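Local coordinates for hemoglobin component VII (Tokunagayusurika akamusi, PDB 1X46), which binds heme and probably carries or stores oxygen, as a globin of a midge larva, at residues D1-V15 with K133-F147. Numbering follows the deposited sequence.
Sequences DPTWVDMEAGDIALV and KAWDSAFNNMYSVVF
Asn141 lies flat under the indole of Trp4, amide and ring planes 6° apart, its CB 3.7 Å from the centroid of the six-membered ring. The same amide grips the backbone of Val5, the residue after Trp4, twice: Val5 N donates to Asn141 OD1 at 2.9 Å, nearly straight, and Asn141 ND2 returns a bond to Val5 O at 2.8 Å. With chi1 at -173° Trp4 turns CG away from its own N and lays the indole over this amide, while NE1 donates a hydrogen bond to Asp6 OD1. With an alanine here the Asn141 amide would probably lose its cover and Asp6 its indole partner. Further along this extended arm, Met7 SD lies on Ala138, 3.8 Å from its CB. The globin A-H packing follows: residues 9-15 cross residues 133-146 at -98°, with Ala134 CB against Asp11 CB (3.7 Å) and Val15 CG1 over one face of the Trp135 ring, whose NE1 is hydrogen-bonded to Ser18 OG. The solvent side here is looser: Asp11 OD2 and Lys133 NZ form only a long salt bridge at 4.0 Å, bridged by a water that also reaches Glu8. At the other end Pro2 packs closely, CD 3.6 Å from Phe147 CD2, beside a water linking Pro2 O to Ser144 O.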
loop_
_atom_site.group_PDB
_atom_site.type_symbol
_atom_site.label_atom_id
_atom_site.label_comp_id
_atom_site.label_asym_id
_atom_site.label_seq_id
_atom_site.Cartn_x
_atom_site.Cartn_y
_atom_site.Cartn_z
ATOM N N ASP A 1 -10.636 -0.995 -16.133
ATOM C CA ASP A 1 -9.801 -1.264 -14.924
ATOM C C ASP A 1 -9.055 -2.584 -15.086
ATOM O O ASP A 1 -9.375 -3.359 -15.986
ATOM C CB ASP A 1 -10.678 -1.299 -13.675
ATOM C CG ASP A 1 -11.339 0.037 -13.390
ATOM O OD1 ASP A 1 -10.695 1.089 -13.620
ATOM O OD2 ASP A 1 -12.490 0.129 -12.921
ATOM N N PRO A 2 -8.038 -2.838 -14.262
ATOM C CA PRO A 2 -7.259 -4.065 -14.390
ATOM C C PRO A 2 -8.085 -5.325 -14.206
ATOM O O PRO A 2 -9.178 -5.318 -13.636
ATOM C CB PRO A 2 -6.198 -3.921 -13.293
ATOM C CG PRO A 2 -6.090 -2.377 -13.161
ATOM C CD PRO A 2 -7.498 -1.959 -13.201
ATOM N N THR A 3 -7.540 -6.393 -14.759
ATOM C CA THR A 3 -8.108 -7.732 -14.696
ATOM C C THR A 3 -7.236 -8.560 -13.763
ATOM O O THR A 3 -6.000 -8.526 -13.845
ATOM C CB THR A 3 -8.134 -8.318 -16.135
ATOM O OG1 THR A 3 -8.993 -7.508 -16.958
ATOM C CG2 THR A 3 -8.772 -9.708 -16.168
ATOM N N TRP A 4 -7.841 -9.291 -12.837
ATOM C CA TRP A 4 -7.089 -10.173 -11.951
ATOM C C TRP A 4 -6.337 -11.276 -12.731
ATOM O O TRP A 4 -6.913 -11.932 -13.598
ATOM C CB TRP A 4 -8.026 -10.784 -10.917
ATOM C CG TRP A 4 -7.384 -11.602 -9.829
ATOM C CD1 TRP A 4 -6.834 -12.846 -9.954
ATOM C CD2 TRP A 4 -7.272 -11.257 -8.437
ATOM N NE1 TRP A 4 -6.393 -13.297 -8.733
ATOM C CE2 TRP A 4 -6.639 -12.339 -7.784
ATOM C CE3 TRP A 4 -7.649 -10.141 -7.674
ATOM C CZ2 TRP A 4 -6.359 -12.342 -6.393
ATOM C CZ3 TRP A 4 -7.354 -10.125 -6.285
ATOM C CH2 TRP A 4 -6.742 -11.239 -5.656
ATOM N N VAL A 5 -5.046 -11.425 -12.444
ATOM C CA VAL A 5 -4.197 -12.454 -13.042
ATOM C C VAL A 5 -3.537 -13.112 -11.834
ATOM O O VAL A 5 -2.734 -12.481 -11.135
ATOM C CB VAL A 5 -3.138 -11.831 -14.037
ATOM C CG1 VAL A 5 -2.088 -12.857 -14.511
ATOM C CG2 VAL A 5 -3.813 -11.171 -15.231
ATOM N N ASP A 6 -3.887 -14.360 -11.540
ATOM C CA ASP A 6 -3.329 -15.053 -10.369
ATOM C C ASP A 6 -1.805 -14.976 -10.313
ATOM O O ASP A 6 -1.124 -15.191 -11.312
ATOM C CB ASP A 6 -3.760 -16.525 -10.350
ATOM C CG ASP A 6 -5.244 -16.690 -10.076
ATOM O OD1 ASP A 6 -5.691 -16.315 -8.969
ATOM O OD2 ASP A 6 -6.036 -17.196 -10.906
ATOM N N MET A 7 -1.281 -14.657 -9.142
ATOM C CA MET A 7 0.155 -14.494 -8.986
ATOM C C MET A 7 0.805 -15.851 -8.884
ATOM O O MET A 7 0.223 -16.790 -8.354
ATOM C CB MET A 7 0.474 -13.723 -7.716
ATOM C CG MET A 7 0.273 -12.230 -7.846
ATOM S SD MET A 7 0.572 -11.393 -6.271
ATOM C CE MET A 7 2.362 -11.456 -6.243
ATOM N N GLU A 8 2.024 -15.931 -9.375
ATOM C CA GLU A 8 2.861 -17.101 -9.138
ATOM C C GLU A 8 3.294 -17.141 -7.677
ATOM O O GLU A 8 3.432 -16.106 -7.031
ATOM C CB GLU A 8 4.058 -17.088 -10.084
ATOM C CG GLU A 8 3.687 -17.475 -11.513
ATOM C CD GLU A 8 4.711 -17.016 -12.539
ATOM O OE1 GLU A 8 5.697 -17.754 -12.772
ATOM O OE2 GLU A 8 4.533 -15.920 -13.124
ATOM N N ALA A 9 3.469 -18.336 -7.135
ATOM C CA ALA A 9 3.844 -18.536 -5.732
ATOM C C ALA A 9 5.171 -17.887 -5.317
ATOM O O ALA A 9 5.309 -17.385 -4.197
ATOM C CB ALA A 9 3.855 -20.050 -5.396
ATOM N N GLY A 10 6.146 -17.922 -6.220
ATOM C CA GLY A 10 7.428 -17.299 -5.979
ATOM C C GLY A 10 7.322 -15.787 -5.863
ATOM O O GLY A 10 8.027 -15.210 -5.033
ATOM N N ASP A 11 6.481 -15.187 -6.704
ATOM C CA ASP A 11 6.198 -13.750 -6.639
ATOM C C ASP A 11 5.494 -13.365 -5.343
ATOM O O ASP A 11 5.817 -12.338 -4.746
ATOM C CB ASP A 11 5.377 -13.330 -7.828
ATOM C CG ASP A 11 6.196 -13.212 -9.075
ATOM O OD1 ASP A 11 7.439 -13.300 -8.975
ATOM O OD2 ASP A 11 5.671 -13.013 -10.198
ATOM N N ILE A 12 4.558 -14.196 -4.882
ATOM C CA ILE A 12 3.965 -13.990 -3.559
ATOM C C ILE A 12 5.048 -14.000 -2.476
ATOM O O ILE A 12 5.075 -13.139 -1.588
ATOM C CB ILE A 12 2.866 -15.064 -3.280
ATOM C CG1 ILE A 12 1.696 -14.869 -4.255
ATOM C CG2 ILE A 12 2.412 -15.017 -1.804
ATOM C CD1 ILE A 12 0.672 -16.010 -4.268
ATOM N N ALA A 13 5.979 -14.949 -2.560
ATOM C CA ALA A 13 7.051 -14.981 -1.577
ATOM C C ALA A 13 7.923 -13.737 -1.636
ATOM O O ALA A 13 8.371 -13.238 -0.595
ATOM C CB ALA A 13 7.907 -16.272 -1.726
ATOM N N LEU A 14 8.135 -13.216 -2.844
ATOM C CA LEU A 14 8.996 -12.028 -3.000
ATOM C C LEU A 14 8.348 -10.810 -2.353
ATOM O O LEU A 14 9.036 -10.014 -1.694
ATOM C CB LEU A 14 9.278 -11.722 -4.462
ATOM C CG LEU A 14 10.250 -12.638 -5.216
ATOM C CD1 LEU A 14 10.282 -12.246 -6.695
ATOM C CD2 LEU A 14 11.634 -12.590 -4.617
ATOM N N VAL A 15 7.031 -10.680 -2.548
ATOM C CA VAL A 15 6.273 -9.638 -1.857
ATOM C C VAL A 15 6.300 -9.837 -0.340
ATOM O O VAL A 15 6.614 -8.913 0.381
ATOM C CB VAL A 15 4.827 -9.577 -2.374
ATOM C CG1 VAL A 15 3.955 -8.667 -1.506
ATOM C CG2 VAL A 15 4.799 -9.154 -3.870
ATOM N N LYS A 133 8.590 -6.686 -10.481
ATOM C CA LYS A 133 7.590 -7.445 -11.222
ATOM C C LYS A 133 6.586 -8.110 -10.290
ATOM O O LYS A 133 5.389 -8.067 -10.561
ATOM C CB LYS A 133 8.269 -8.492 -12.101
ATOM C CG LYS A 133 7.340 -9.131 -13.103
ATOM C CD LYS A 133 8.177 -9.932 -14.070
ATOM C CE LYS A 133 8.303 -11.347 -13.566
ATOM N NZ LYS A 133 7.006 -12.062 -13.804
ATOM N N ALA A 134 7.074 -8.677 -9.180
ATOM C CA ALA A 134 6.188 -9.338 -8.217
ATOM C C ALA A 134 5.199 -8.343 -7.593
ATOM O O ALA A 134 3.982 -8.609 -7.551
ATOM C CB ALA A 134 6.978 -10.037 -7.149
ATOM N N TRP A 135 5.708 -7.199 -7.111
ATOM C CA TRP A 135 4.807 -6.175 -6.583
ATOM C C TRP A 135 3.833 -5.603 -7.622
ATOM O O TRP A 135 2.685 -5.304 -7.291
ATOM C CB TRP A 135 5.595 -5.043 -5.936
ATOM C CG TRP A 135 6.128 -5.372 -4.603
ATOM C CD1 TRP A 135 7.357 -5.875 -4.303
ATOM C CD2 TRP A 135 5.458 -5.177 -3.347
ATOM N NE1 TRP A 135 7.496 -6.026 -2.940
ATOM C CE2 TRP A 135 6.349 -5.600 -2.323
ATOM C CE3 TRP A 135 4.208 -4.667 -2.978
ATOM C CZ2 TRP A 135 6.017 -5.546 -0.954
ATOM C CZ3 TRP A 135 3.872 -4.616 -1.610
ATOM C CH2 TRP A 135 4.772 -5.051 -0.615
ATOM N N ASP A 136 4.287 -5.475 -8.872
ATOM C CA ASP A 136 3.431 -4.977 -9.953
ATOM C C ASP A 136 2.233 -5.915 -10.091
ATOM O O ASP A 136 1.106 -5.450 -10.254
ATOM C CB ASP A 136 4.237 -4.915 -11.271
ATOM C CG ASP A 136 5.042 -3.627 -11.422
ATOM O OD1 ASP A 136 4.924 -2.732 -10.576
ATOM O OD2 ASP A 136 5.789 -3.403 -12.382
ATOM N N SER A 137 2.497 -7.222 -10.014
ATOM C CA SER A 137 1.435 -8.235 -10.167
ATOM C C SER A 137 0.456 -8.175 -9.002
ATOM O O SER A 137 -0.755 -8.329 -9.208
ATOM C CB SER A 137 2.030 -9.640 -10.299
ATOM O OG SER A 137 2.780 -9.727 -11.502
ATOM N N ALA A 138 0.983 -7.970 -7.796
ATOM C CA ALA A 138 0.155 -7.828 -6.607
ATOM C C ALA A 138 -0.735 -6.581 -6.691
ATOM O O ALA A 138 -1.940 -6.632 -6.451
ATOM C CB ALA A 138 1.032 -7.777 -5.372
ATOM N N PHE A 139 -0.132 -5.455 -7.047
ATOM C CA PHE A 139 -0.912 -4.237 -7.228
ATOM C C PHE A 139 -1.967 -4.344 -8.328
ATOM O O PHE A 139 -3.073 -3.852 -8.157
ATOM C CB PHE A 139 -0.008 -3.014 -7.448
ATOM C CG PHE A 139 0.485 -2.394 -6.166
ATOM C CD1 PHE A 139 -0.384 -1.656 -5.378
ATOM C CD2 PHE A 139 1.792 -2.545 -5.748
ATOM C CE1 PHE A 139 0.054 -1.059 -4.160
ATOM C CE2 PHE A 139 2.220 -1.957 -4.546
ATOM C CZ PHE A 139 1.349 -1.228 -3.774
ATOM N N ASN A 140 -1.629 -4.978 -9.451
ATOM C CA ASN A 140 -2.594 -5.213 -10.523
ATOM C C ASN A 140 -3.848 -5.880 -9.953
ATOM O O ASN A 140 -4.975 -5.444 -10.225
ATOM C CB ASN A 140 -1.987 -6.125 -11.593
ATOM C CG ASN A 140 -3.036 -6.578 -12.668
ATOM O OD1 ASN A 140 -3.644 -7.680 -12.593
ATOM N ND2 ASN A 140 -3.250 -5.727 -13.635
ATOM N N ASN A 141 -3.617 -6.925 -9.160
ATOM C CA ASN A 141 -4.726 -7.687 -8.594
ATOM C C ASN A 141 -5.507 -6.870 -7.564
ATOM O O ASN A 141 -6.733 -6.866 -7.574
ATOM C CB ASN A 141 -4.230 -9.006 -8.034
ATOM C CG ASN A 141 -3.883 -9.996 -9.129
ATOM O OD1 ASN A 141 -4.110 -9.722 -10.307
ATOM N ND2 ASN A 141 -3.332 -11.167 -8.736
ATOM N N MET A 142 -4.793 -6.139 -6.706
ATOM C CA MET A 142 -5.476 -5.216 -5.792
ATOM C C MET A 142 -6.390 -4.252 -6.573
ATOM O O MET A 142 -7.573 -4.057 -6.229
ATOM C CB MET A 142 -4.447 -4.414 -4.970
ATOM C CG MET A 142 -5.040 -3.243 -4.208
ATOM S SD MET A 142 -3.654 -2.182 -3.577
ATOM C CE MET A 142 -4.500 -0.618 -3.382
ATOM N N TYR A 143 -5.840 -3.618 -7.607
ATOM C CA TYR A 143 -6.583 -2.656 -8.411
ATOM C C TYR A 143 -7.802 -3.255 -9.110
ATOM O O TYR A 143 -8.809 -2.591 -9.276
ATOM C CB TYR A 143 -5.671 -2.012 -9.481
ATOM C CG TYR A 143 -4.502 -1.228 -8.910
ATOM C CD1 TYR A 143 -4.501 -0.755 -7.594
ATOM C CD2 TYR A 143 -3.372 -0.984 -9.700
ATOM C CE1 TYR A 143 -3.430 -0.049 -7.108
ATOM C CE2 TYR A 143 -2.295 -0.267 -9.213
ATOM C CZ TYR A 143 -2.335 0.183 -7.911
ATOM O OH TYR A 143 -1.270 0.900 -7.371
ATOM N N SER A 144 -7.698 -4.522 -9.499
ATOM C CA SER A 144 -8.803 -5.158 -10.196
ATOM C C SER A 144 -10.072 -5.183 -9.325
ATOM O O SER A 144 -11.180 -5.155 -9.850
ATOM C CB SER A 144 -8.403 -6.562 -10.655
ATOM O OG SER A 144 -8.370 -7.468 -9.575
ATOM N N VAL A 145 -9.878 -5.206 -8.012
ATOM C CA VAL A 145 -10.975 -5.245 -7.060
ATOM C C VAL A 145 -11.262 -3.869 -6.475
ATOM O O VAL A 145 -12.410 -3.525 -6.229
ATOM C CB VAL A 145 -10.668 -6.273 -5.942
ATOM C CG1 VAL A 145 -11.652 -6.162 -4.800
ATOM C CG2 VAL A 145 -10.664 -7.679 -6.524
ATOM N N VAL A 146 -10.205 -3.081 -6.258
ATOM C CA VAL A 146 -10.368 -1.756 -5.648
ATOM C C VAL A 146 -10.891 -0.700 -6.630
ATOM O O VAL A 146 -11.790 0.054 -6.287
ATOM C CB VAL A 146 -9.053 -1.288 -4.969
ATOM C CG1 VAL A 146 -9.065 0.211 -4.581
ATOM C CG2 VAL A 146 -8.759 -2.139 -3.767
ATOM N N PHE A 147 -10.347 -0.637 -7.839
ATOM C CA PHE A 147 -10.741 0.400 -8.807
ATOM C C PHE A 147 -12.248 0.453 -9.108
ATOM O O PHE A 147 -12.798 1.549 -9.128
ATOM C CB PHE A 147 -9.920 0.366 -10.113
ATOM C CG PHE A 147 -8.483 0.862 -9.975
ATOM C CD1 PHE A 147 -7.920 1.204 -8.736
ATOM C CD2 PHE A 147 -7.688 0.941 -11.115
ATOM C CE1 PHE A 147 -6.579 1.639 -8.664
ATOM C CE2 PHE A 147 -6.351 1.359 -11.047
ATOM C CZ PHE A 147 -5.808 1.707 -9.815
HETATM O O HOH W 1 -11.363 -4.279 -12.372
HETATM O O HOH W 2 -1.357 -9.986 -11.510
HETATM O O HOH W 3 7.224 -14.359 -12.450
#